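Local coordinates for protein putative alpha-L-fucosidase (Bacteroides thetaiotaomicron, PDB 3EYP) that probably hydrolyses alpha-L-fucosyl linkages as a glycoside hydrolase of family 29, at residues A[54-64]-A[108-118]; A[81-89]-A[148-157]. One frame throughout, in Å; residues are numbered along the deposited sequence.

In the fold
Both contacts belong to the TIM-barrel-like alpha-L-fucosidase domain, and their centres lie about 20 Å apart. Contact 1 pairs two helices that lie on the outside of the parallel sheet, 56-65 and 105-116, while contact 2 sets the loop between strand 70-76 and helix 105-116 against helix 139-155. Along the chain the segments alternate: 54-64, 81-89, 108-118, 148-157. Helix 105-116 is the common element, since it packs on helix 56-65 in contact 1 and touches Trp84 and Tyr157 of contact 2 through Val106. The two contacts touch where Val110 CG1 lies 3.4 Å from Tyr157 O, so that helices 56-65, 105-116 and 139-155 are joined into one stretch of the barrel wall.

Contact 1. Residues A[54-64]-A[108-118]; sequences LDCRQWMQTLK and EFVDACEEYGL
Helices 56-64 and 108-116 run side by side with their axes 8.7 Å apart at closest approach and cross at -44°, Arg57 and Ala112 bringing their CA atoms to 5.3 Å. The small Ala112 probably lets the helices come this close, its CB meeting Cys56 CB at 3.7 Å. Packing is knobs-into-holes in both directions: Met60 enters a hole formed by Phe109, Ala112, Cys113 and Tyr116, while Tyr116 sits among Arg57, Met60, Gln61 and Lys64. Met60 CB lies over one face of the Tyr116 ring, a CH-pi contact 3.7 Å from the centroid. A bend at chi2 (-38°) turns the rest of the Met60 chain inward, where SD touches Leu118 CD1 and CE reaches the Phe109 ring. Gln61 NE2 donates an almost straight bond, 2.7 Å, to Tyr116 OH, which lies in the plane of the Gln61 amide. Nearby, Arg57 grips Glu115 side-on, NE to OE1 at 2.9 Å and NH1 to OE2 at 2.6 Å, the guanidinium and carboxylate planes 25° apart. At the N-terminal end Glu108 OE1 takes bonds from two waters, one bound to Leu54 O and the other to Cys56 N, while its OE2 makes a salt bridge with Lys99. Beneath the pair, Leu63 and Phe109 rest on strands 22-26 and 70-76, and Cys113 reaches Ala120 of strand 119-124.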
loop_
_atom_site.group_PDB
_atom_site.type_symbol
_atom_site.label_atom_id
_atom_site.label_comp_id
_atom_site.label_asym_id
_atom_site.label_seq_id
_atom_site.Cartn_x
_atom_site.Cartn_y
_atom_site.Cartn_z
ATOM N N LEU A 54 2.150 -11.485 25.072
ATOM C CA LEU A 54 2.003 -10.382 24.101
ATOM C C LEU A 54 3.218 -9.471 24.137
ATOM O O LEU A 54 3.716 -9.058 25.200
ATOM C CB LEU A 54 0.732 -9.565 24.365
ATOM C CG LEU A 54 0.588 -8.275 23.555
ATOM C CD1 LEU A 54 -0.011 -8.655 22.155
ATOM C CD2 LEU A 54 -0.274 -7.185 24.203
ATOM N N ASP A 55 3.720 -9.194 22.950
ATOM C CA ASP A 55 4.899 -8.322 22.798
ATOM C C ASP A 55 4.915 -7.648 21.453
ATOM O O ASP A 55 5.326 -8.213 20.438
ATOM C CB ASP A 55 6.203 -9.108 22.948
ATOM C CG ASP A 55 7.410 -8.217 23.049
ATOM O OD1 ASP A 55 7.298 -6.992 22.901
ATOM O OD2 ASP A 55 8.496 -8.755 23.292
ATOM N N CYS A 56 4.390 -6.463 21.478
ATOM C CA CYS A 56 4.329 -5.594 20.248
ATOM C C CYS A 56 5.729 -5.245 19.715
ATOM O O CYS A 56 5.896 -4.847 18.553
ATOM C CB CYS A 56 3.528 -4.351 20.501
ATOM S SG CYS A 56 1.741 -4.685 20.739
ATOM N N ARG A 57 6.737 -5.413 20.570
ATOM C CA ARG A 57 8.131 -5.165 20.154
ATOM C C ARG A 57 8.541 -6.257 19.173
ATOM O O ARG A 57 9.219 -6.004 18.152
ATOM C CB ARG A 57 9.097 -5.092 21.359
ATOM C CG ARG A 57 8.792 -3.891 22.353
ATOM C CD ARG A 57 9.756 -3.898 23.547
ATOM N NE ARG A 57 11.026 -3.324 23.150
ATOM C CZ ARG A 57 12.155 -3.998 22.900
ATOM N NH1 ARG A 57 13.222 -3.330 22.516
ATOM N NH2 ARG A 57 12.248 -5.317 23.066
ATOM N N GLN A 58 8.058 -7.448 19.464
ATOM C CA GLN A 58 8.309 -8.624 18.615
ATOM C C GLN A 58 7.727 -8.349 17.206
ATOM O O GLN A 58 8.317 -8.683 16.185
ATOM C CB GLN A 58 7.744 -9.898 19.194
ATOM C CG GLN A 58 8.120 -11.135 18.402
ATOM C CD GLN A 58 6.972 -11.737 17.640
ATOM O OE1 GLN A 58 5.893 -11.178 17.600
ATOM N NE2 GLN A 58 7.199 -12.884 17.030
ATOM N N TRP A 59 6.562 -7.724 17.194
ATOM C CA TRP A 59 5.867 -7.398 15.944
ATOM C C TRP A 59 6.740 -6.424 15.203
ATOM O O TRP A 59 6.865 -6.555 14.004
ATOM C CB TRP A 59 4.500 -6.767 16.133
ATOM C CG TRP A 59 3.514 -7.478 16.997
ATOM C CD1 TRP A 59 3.701 -8.645 17.699
ATOM C CD2 TRP A 59 2.221 -7.027 17.308
ATOM N NE1 TRP A 59 2.593 -8.966 18.388
ATOM C CE2 TRP A 59 1.644 -7.996 18.175
ATOM C CE3 TRP A 59 1.456 -5.938 16.890
ATOM C CZ2 TRP A 59 0.343 -7.885 18.678
ATOM C CZ3 TRP A 59 0.152 -5.808 17.395
ATOM C CH2 TRP A 59 -0.405 -6.804 18.271
ATOM N N MET A 60 7.318 -5.449 15.919
ATOM C CA MET A 60 8.110 -4.392 15.259
ATOM C C MET A 60 9.400 -4.982 14.704
ATOM O O MET A 60 9.911 -4.553 13.695
ATOM C CB MET A 60 8.464 -3.213 16.155
ATOM C CG MET A 60 7.329 -2.261 16.618
ATOM S SD MET A 60 6.006 -1.857 15.467
ATOM C CE MET A 60 4.593 -2.505 16.312
ATOM N N GLN A 61 9.918 -5.985 15.356
ATOM C CA GLN A 61 11.184 -6.631 14.864
ATOM C C GLN A 61 10.932 -7.353 13.550
ATOM O O GLN A 61 11.736 -7.337 12.605
ATOM C CB GLN A 61 11.743 -7.580 15.922
ATOM C CG GLN A 61 12.281 -6.865 17.136
ATOM C CD GLN A 61 12.196 -7.676 18.426
ATOM O OE1 GLN A 61 12.184 -8.904 18.405
ATOM N NE2 GLN A 61 12.156 -6.967 19.574
ATOM N N THR A 62 9.744 -7.924 13.461
ATOM C CA THR A 62 9.289 -8.524 12.193
ATOM C C THR A 62 9.335 -7.486 11.039
ATOM O O THR A 62 9.848 -7.740 9.951
ATOM C CB THR A 62 7.905 -9.196 12.339
ATOM O OG1 THR A 62 8.050 -10.370 13.170
ATOM C CG2 THR A 62 7.311 -9.648 10.964
ATOM N N LEU A 63 8.781 -6.332 11.321
ATOM C CA LEU A 63 8.691 -5.259 10.348
ATOM C C LEU A 63 10.038 -4.702 10.015
ATOM O O LEU A 63 10.283 -4.340 8.871
ATOM C CB LEU A 63 7.794 -4.125 10.812
ATOM C CG LEU A 63 6.350 -4.528 11.105
ATOM C CD1 LEU A 63 5.489 -3.304 11.286
ATOM C CD2 LEU A 63 5.732 -5.546 10.046
ATOM N N LYS A 64 10.907 -4.578 11.014
ATOM C CA LYS A 64 12.256 -4.066 10.738
ATOM C C LYS A 64 12.946 -4.985 9.736
ATOM O O LYS A 64 13.462 -4.543 8.713
ATOM C CB LYS A 64 13.101 -3.955 12.006
ATOM C CG LYS A 64 12.650 -2.867 12.856
ATOM C CD LYS A 64 13.089 -1.514 12.326
ATOM C CE LYS A 64 12.727 -0.407 13.299
ATOM N NZ LYS A 64 13.170 0.903 12.754
ATOM N N GLU A 108 0.395 -0.403 23.994
ATOM C CA GLU A 108 1.570 -1.252 23.696
ATOM C C GLU A 108 2.053 -1.112 22.244
ATOM O O GLU A 108 3.245 -0.991 21.941
ATOM C CB GLU A 108 1.263 -2.719 24.040
ATOM C CG GLU A 108 0.884 -2.848 25.542
ATOM C CD GLU A 108 1.102 -4.204 26.180
ATOM O OE1 GLU A 108 1.897 -5.023 25.675
ATOM O OE2 GLU A 108 0.508 -4.402 27.271
ATOM N N PHE A 109 1.083 -1.197 21.355
ATOM C CA PHE A 109 1.297 -1.026 19.922
ATOM C C PHE A 109 1.976 0.288 19.559
ATOM O O PHE A 109 3.069 0.297 18.967
ATOM C CB PHE A 109 -0.028 -1.224 19.145
ATOM C CG PHE A 109 0.080 -0.919 17.673
ATOM C CD1 PHE A 109 0.801 -1.752 16.802
ATOM C CD2 PHE A 109 -0.533 0.191 17.156
ATOM C CE1 PHE A 109 0.904 -1.437 15.454
ATOM C CE2 PHE A 109 -0.427 0.495 15.839
ATOM C CZ PHE A 109 0.298 -0.336 14.986
ATOM N N VAL A 110 1.320 1.400 19.879
ATOM C CA VAL A 110 1.889 2.716 19.565
ATOM C C VAL A 110 3.183 2.984 20.319
ATOM O O VAL A 110 4.043 3.703 19.810
ATOM C CB VAL A 110 0.950 3.964 19.763
ATOM C CG1 VAL A 110 -0.303 3.871 18.904
ATOM C CG2 VAL A 110 0.620 4.188 21.203
ATOM N N ASP A 111 3.361 2.377 21.482
ATOM C CA ASP A 111 4.629 2.577 22.218
ATOM C C ASP A 111 5.755 1.867 21.459
ATOM O O ASP A 111 6.821 2.434 21.221
ATOM C CB ASP A 111 4.561 2.115 23.684
ATOM C CG ASP A 111 3.815 3.105 24.574
ATOM O OD1 ASP A 111 3.587 4.266 24.183
ATOM O OD2 ASP A 111 3.415 2.683 25.675
ATOM N N ALA A 112 5.500 0.630 21.044
ATOM C CA ALA A 112 6.453 -0.149 20.258
ATOM C C ALA A 112 6.758 0.565 18.914
ATOM O O ALA A 112 7.898 0.597 18.448
ATOM C CB ALA A 112 5.957 -1.648 20.009
ATOM N N CYS A 113 5.744 1.114 18.272
ATOM C CA CYS A 113 6.010 1.816 16.993
ATOM C C CYS A 113 6.986 2.944 17.229
ATOM O O CYS A 113 7.941 3.144 16.461
ATOM C CB CYS A 113 4.752 2.397 16.379
ATOM S SG CYS A 113 3.640 1.148 15.597
ATOM N N GLU A 114 6.691 3.724 18.254
ATOM C CA GLU A 114 7.544 4.894 18.606
ATOM C C GLU A 114 8.956 4.459 18.905
ATOM O O GLU A 114 9.900 5.022 18.384
ATOM C CB GLU A 114 6.999 5.706 19.753
ATOM C CG GLU A 114 7.827 6.946 19.969
ATOM C CD GLU A 114 7.131 7.961 20.840
ATOM O OE1 GLU A 114 7.687 9.096 20.934
ATOM O OE2 GLU A 114 6.044 7.616 21.405
ATOM N N GLU A 115 9.087 3.404 19.697
ATOM C CA GLU A 115 10.376 2.885 20.069
ATOM C C GLU A 115 11.148 2.498 18.835
ATOM O O GLU A 115 12.357 2.681 18.746
ATOM C CB GLU A 115 10.276 1.702 21.044
ATOM C CG GLU A 115 11.608 1.104 21.368
ATOM C CD GLU A 115 11.527 -0.155 22.187
ATOM O OE1 GLU A 115 10.425 -0.566 22.585
ATOM O OE2 GLU A 115 12.579 -0.782 22.386
ATOM N N TYR A 116 10.469 1.922 17.856
ATOM C CA TYR A 116 11.205 1.384 16.720
ATOM C C TYR A 116 11.242 2.356 15.565
ATOM O O TYR A 116 11.728 2.039 14.487
ATOM C CB TYR A 116 10.608 0.041 16.282
ATOM C CG TYR A 116 11.094 -1.142 17.131
ATOM C CD1 TYR A 116 10.610 -1.362 18.407
ATOM C CD2 TYR A 116 12.060 -2.015 16.649
ATOM C CE1 TYR A 116 11.071 -2.406 19.199
ATOM C CE2 TYR A 116 12.512 -3.062 17.420
ATOM C CZ TYR A 116 12.001 -3.250 18.694
ATOM O OH TYR A 116 12.437 -4.303 19.460
ATOM N N GLY A 117 10.655 3.518 15.745
ATOM C CA GLY A 117 10.650 4.475 14.645
ATOM C C GLY A 117 9.757 4.233 13.450
ATOM O O GLY A 117 10.019 4.697 12.338
ATOM N N LEU A 118 8.670 3.535 13.729
ATOM C CA LEU A 118 7.698 3.094 12.728
ATOM C C LEU A 118 6.453 3.960 12.846
ATOM O O LEU A 118 6.152 4.486 13.895
ATOM C CB LEU A 118 7.411 1.617 12.926
ATOM C CG LEU A 118 8.646 0.718 12.781
ATOM C CD1 LEU A 118 8.277 -0.741 12.862
ATOM C CD2 LEU A 118 9.368 1.019 11.482
HETATM O O HOH W 1 2.249 -7.252 26.982
HETATM O O HOH W 2 3.964 -5.142 24.081
#

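Contact 2. Residues A[81-89]-A[148-157]; sequences FCLWPSKYT and HQLGELMSDY
In this TIM-barrel-like domain the loop that follows strand 70-76 folds against helix 139-155 and contains an ST turn at Ser86, whose OG accepts from Tyr88 N. Glu152 is the helix residue at the middle of the contact. Its OE1 accepts from Trp84 NE1 at 2.9 Å and from Ser86 OG at 2.8 Å, the two donors arriving from opposite faces of the carboxylate plane. OE2 takes Lys87 N on its syn lone pair in a nearly straight bond (171°) and Lys87 NZ on its anti lone pair at 2.7 Å, a salt bridge for which the lysine chain curls back through bends at chi3 and chi4. Four donors thus hold this buried carboxylate and fix its rotation. With an alanine in place of Glu152, the Trp84 indole N-H and the Lys87 ammonium would probably lose this acceptor, and the 86-87 backbone would be held less firmly to the helix. Gln149 NE2 gives Ser86 OG a further bond of 3.1 Å, placing the hydroxyl that serves Glu152. The Trp84 indole lies between Leu153, whose CD1 makes a CH-pi contact over the six-membered ring, and Ser86 CB on the opposite face. Tyr157 OH meets Trp84 CD1 obliquely, the side chains crossing at about a right angle, and is hydrogen-bonded to Asp104. At the outer end Tyr88 and His148 form an offset stack, planes 3° apart, and His148 CB sits almost exactly over the Tyr88 ring, 3.5 Å from its centroid.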
loop_
_atom_site.group_PDB
_atom_site.type_symbol
_atom_site.label_atom_id
_atom_site.label_comp_id
_atom_site.label_asym_id
_atom_site.label_seq_id
_atom_site.Cartn_x
_atom_site.Cartn_y
_atom_site.Cartn_z
ATOM N N PHE A 81 -15.289 -5.418 19.463
ATOM C CA PHE A 81 -14.386 -5.533 20.659
ATOM C C PHE A 81 -13.249 -4.554 20.518
ATOM O O PHE A 81 -12.517 -4.609 19.564
ATOM C CB PHE A 81 -13.871 -6.944 20.857
ATOM C CG PHE A 81 -12.965 -7.121 22.064
ATOM C CD1 PHE A 81 -13.497 -7.292 23.353
ATOM C CD2 PHE A 81 -11.586 -7.189 21.902
ATOM C CE1 PHE A 81 -12.675 -7.487 24.431
ATOM C CE2 PHE A 81 -10.734 -7.372 22.996
ATOM C CZ PHE A 81 -11.263 -7.563 24.257
ATOM N N CYS A 82 -13.103 -3.664 21.495
ATOM C CA CYS A 82 -12.069 -2.619 21.509
ATOM C C CYS A 82 -10.788 -3.010 22.268
ATOM O O CYS A 82 -10.827 -3.560 23.370
ATOM C CB CYS A 82 -12.655 -1.290 22.056
ATOM S SG CYS A 82 -14.013 -0.612 21.088
ATOM N N LEU A 83 -9.663 -2.812 21.586
ATOM C CA LEU A 83 -8.350 -3.231 22.038
ATOM C C LEU A 83 -7.721 -2.243 23.054
ATOM O O LEU A 83 -6.630 -2.477 23.537
ATOM C CB LEU A 83 -7.382 -3.499 20.867
ATOM C CG LEU A 83 -7.614 -4.788 20.054
ATOM C CD1 LEU A 83 -6.387 -5.081 19.160
ATOM C CD2 LEU A 83 -7.828 -5.955 21.023
ATOM N N TRP A 84 -8.464 -1.171 23.340
ATOM C CA TRP A 84 -8.035 -0.131 24.311
ATOM C C TRP A 84 -9.238 0.059 25.268
ATOM O O TRP A 84 -10.415 -0.188 24.848
ATOM C CB TRP A 84 -7.573 1.198 23.614
ATOM C CG TRP A 84 -8.674 2.117 23.177
ATOM C CD1 TRP A 84 -9.067 3.283 23.788
ATOM C CD2 TRP A 84 -9.608 1.897 22.114
ATOM N NE1 TRP A 84 -10.158 3.809 23.164
ATOM C CE2 TRP A 84 -10.533 2.967 22.146
ATOM C CE3 TRP A 84 -9.756 0.892 21.149
ATOM C CZ2 TRP A 84 -11.551 3.094 21.222
ATOM C CZ3 TRP A 84 -10.768 1.006 20.259
ATOM C CH2 TRP A 84 -11.677 2.104 20.307
ATOM N N PRO A 85 -8.967 0.444 26.534
ATOM C CA PRO A 85 -10.014 0.674 27.557
ATOM C C PRO A 85 -10.785 1.995 27.335
ATOM O O PRO A 85 -10.652 2.989 28.078
ATOM C CB PRO A 85 -9.231 0.670 28.890
ATOM C CG PRO A 85 -7.865 1.140 28.562
ATOM C CD PRO A 85 -7.613 0.683 27.073
ATOM N N SER A 86 -11.541 2.011 26.247
ATOM C CA SER A 86 -12.381 3.174 25.904
ATOM C C SER A 86 -13.314 3.520 27.051
ATOM O O SER A 86 -13.817 2.649 27.751
ATOM C CB SER A 86 -13.212 2.937 24.629
ATOM O OG SER A 86 -14.063 4.003 24.419
ATOM N N LYS A 87 -13.538 4.806 27.210
ATOM C CA LYS A 87 -14.514 5.307 28.223
ATOM C C LYS A 87 -15.911 5.122 27.775
ATOM O O LYS A 87 -16.852 5.462 28.509
ATOM C CB LYS A 87 -14.260 6.776 28.551
ATOM C CG LYS A 87 -12.909 7.024 29.098
ATOM C CD LYS A 87 -12.662 8.527 29.401
ATOM C CE LYS A 87 -12.743 9.436 28.129
ATOM N NZ LYS A 87 -11.646 9.171 27.087
ATOM N N TYR A 88 -16.101 4.616 26.546
ATOM C CA TYR A 88 -17.405 4.689 25.905
ATOM C C TYR A 88 -18.125 3.369 25.646
ATOM O O TYR A 88 -19.206 3.345 25.081
ATOM C CB TYR A 88 -17.319 5.514 24.600
ATOM C CG TYR A 88 -16.934 6.959 24.919
ATOM C CD1 TYR A 88 -17.863 7.858 25.369
ATOM C CD2 TYR A 88 -15.615 7.367 24.853
ATOM C CE1 TYR A 88 -17.483 9.161 25.728
ATOM C CE2 TYR A 88 -15.225 8.628 25.211
ATOM C CZ TYR A 88 -16.164 9.530 25.643
ATOM O OH TYR A 88 -15.756 10.813 25.967
ATOM N N THR A 89 -17.514 2.324 26.123
ATOM C CA THR A 89 -18.017 0.923 26.077
ATOM C C THR A 89 -17.370 0.071 27.144
ATOM O O THR A 89 -16.301 0.409 27.695
ATOM C CB THR A 89 -17.716 0.229 24.674
ATOM O OG1 THR A 89 -18.385 -1.041 24.560
ATOM C CG2 THR A 89 -16.205 0.064 24.429
ATOM N N HIS A 148 -16.647 9.586 19.520
ATOM C CA HIS A 148 -16.010 9.629 20.836
ATOM C C HIS A 148 -14.749 8.813 20.804
ATOM O O HIS A 148 -13.744 9.204 21.301
ATOM C CB HIS A 148 -16.928 9.137 21.960
ATOM C CG HIS A 148 -17.974 10.136 22.362
ATOM N ND1 HIS A 148 -17.671 11.446 22.694
ATOM C CD2 HIS A 148 -19.306 10.001 22.545
ATOM C CE1 HIS A 148 -18.790 12.081 23.018
ATOM N NE2 HIS A 148 -19.802 11.229 22.931
ATOM N N GLN A 149 -14.863 7.615 20.278
ATOM C CA GLN A 149 -13.738 6.675 20.229
ATOM C C GLN A 149 -12.600 7.174 19.345
ATOM O O GLN A 149 -11.415 7.036 19.655
ATOM C CB GLN A 149 -14.226 5.304 19.778
ATOM C CG GLN A 149 -15.127 4.649 20.809
ATOM C CD GLN A 149 -15.165 3.123 20.716
ATOM O OE1 GLN A 149 -15.311 2.541 19.616
ATOM N NE2 GLN A 149 -15.096 2.460 21.899
ATOM N N LEU A 150 -13.019 7.767 18.228
ATOM C CA LEU A 150 -12.110 8.387 17.279
ATOM C C LEU A 150 -11.317 9.467 17.997
ATOM O O LEU A 150 -10.097 9.509 17.944
ATOM C CB LEU A 150 -12.892 8.863 16.017
ATOM C CG LEU A 150 -12.132 9.095 14.729
ATOM C CD1 LEU A 150 -11.179 7.963 14.371
ATOM C CD2 LEU A 150 -13.094 9.609 13.565
ATOM N N GLY A 151 -12.002 10.248 18.793
ATOM C CA GLY A 151 -11.360 11.263 19.600
ATOM C C GLY A 151 -10.329 10.771 20.582
ATOM O O GLY A 151 -9.269 11.391 20.784
ATOM N N GLU A 152 -10.629 9.646 21.212
ATOM C CA GLU A 152 -9.667 9.020 22.072
ATOM C C GLU A 152 -8.435 8.608 21.256
ATOM O O GLU A 152 -7.295 8.889 21.619
ATOM C CB GLU A 152 -10.269 7.782 22.819
ATOM C CG GLU A 152 -11.435 8.112 23.750
ATOM C CD GLU A 152 -11.932 6.917 24.456
ATOM O OE1 GLU A 152 -12.106 5.917 23.741
ATOM O OE2 GLU A 152 -12.225 6.952 25.685
ATOM N N LEU A 153 -8.666 7.930 20.147
ATOM C CA LEU A 153 -7.553 7.290 19.406
ATOM C C LEU A 153 -6.698 8.299 18.656
ATOM O O LEU A 153 -5.474 8.088 18.391
ATOM C CB LEU A 153 -8.102 6.210 18.421
ATOM C CG LEU A 153 -8.653 4.969 19.140
ATOM C CD1 LEU A 153 -9.326 3.955 18.220
ATOM C CD2 LEU A 153 -7.589 4.324 19.965
ATOM N N MET A 154 -7.335 9.409 18.327
ATOM C CA MET A 154 -6.665 10.498 17.538
ATOM C C MET A 154 -6.015 11.564 18.423
ATOM O O MET A 154 -5.284 12.455 17.937
ATOM C CB MET A 154 -7.652 11.193 16.577
ATOM C CG MET A 154 -8.116 10.371 15.326
ATOM S SD MET A 154 -6.890 9.557 14.258
ATOM C CE MET A 154 -7.155 7.874 14.844
ATOM N N SER A 155 -6.286 11.442 19.721
ATOM C CA SER A 155 -5.819 12.396 20.725
ATOM C C SER A 155 -4.755 11.859 21.663
ATOM O O SER A 155 -3.858 12.587 22.076
ATOM C CB SER A 155 -6.980 12.930 21.574
ATOM O OG SER A 155 -7.975 13.616 20.824
ATOM N N ASP A 156 -4.894 10.625 22.105
ATOM C CA ASP A 156 -4.167 10.203 23.303
ATOM C C ASP A 156 -3.095 9.143 23.026
ATOM O O ASP A 156 -2.479 8.617 23.939
ATOM C CB ASP A 156 -5.116 9.669 24.399
ATOM C CG ASP A 156 -6.180 10.701 24.840
ATOM O OD1 ASP A 156 -5.872 11.911 24.918
ATOM O OD2 ASP A 156 -7.337 10.276 25.096
ATOM N N TYR A 157 -2.921 8.833 21.758
ATOM C CA TYR A 157 -2.082 7.699 21.354
ATOM C C TYR A 157 -0.963 8.030 20.395
ATOM O O TYR A 157 -0.480 7.200 19.622
ATOM C CB TYR A 157 -3.012 6.585 20.793
ATOM C CG TYR A 157 -3.772 5.891 21.893
ATOM C CD1 TYR A 157 -3.255 4.787 22.523
ATOM C CD2 TYR A 157 -4.995 6.397 22.348
ATOM C CE1 TYR A 157 -3.934 4.170 23.562
ATOM C CE2 TYR A 157 -5.668 5.774 23.338
ATOM C CZ TYR A 157 -5.143 4.660 23.945
ATOM O OH TYR A 157 -5.825 4.044 24.991
HETATM O O HOH W 3 -9.544 11.338 25.347
#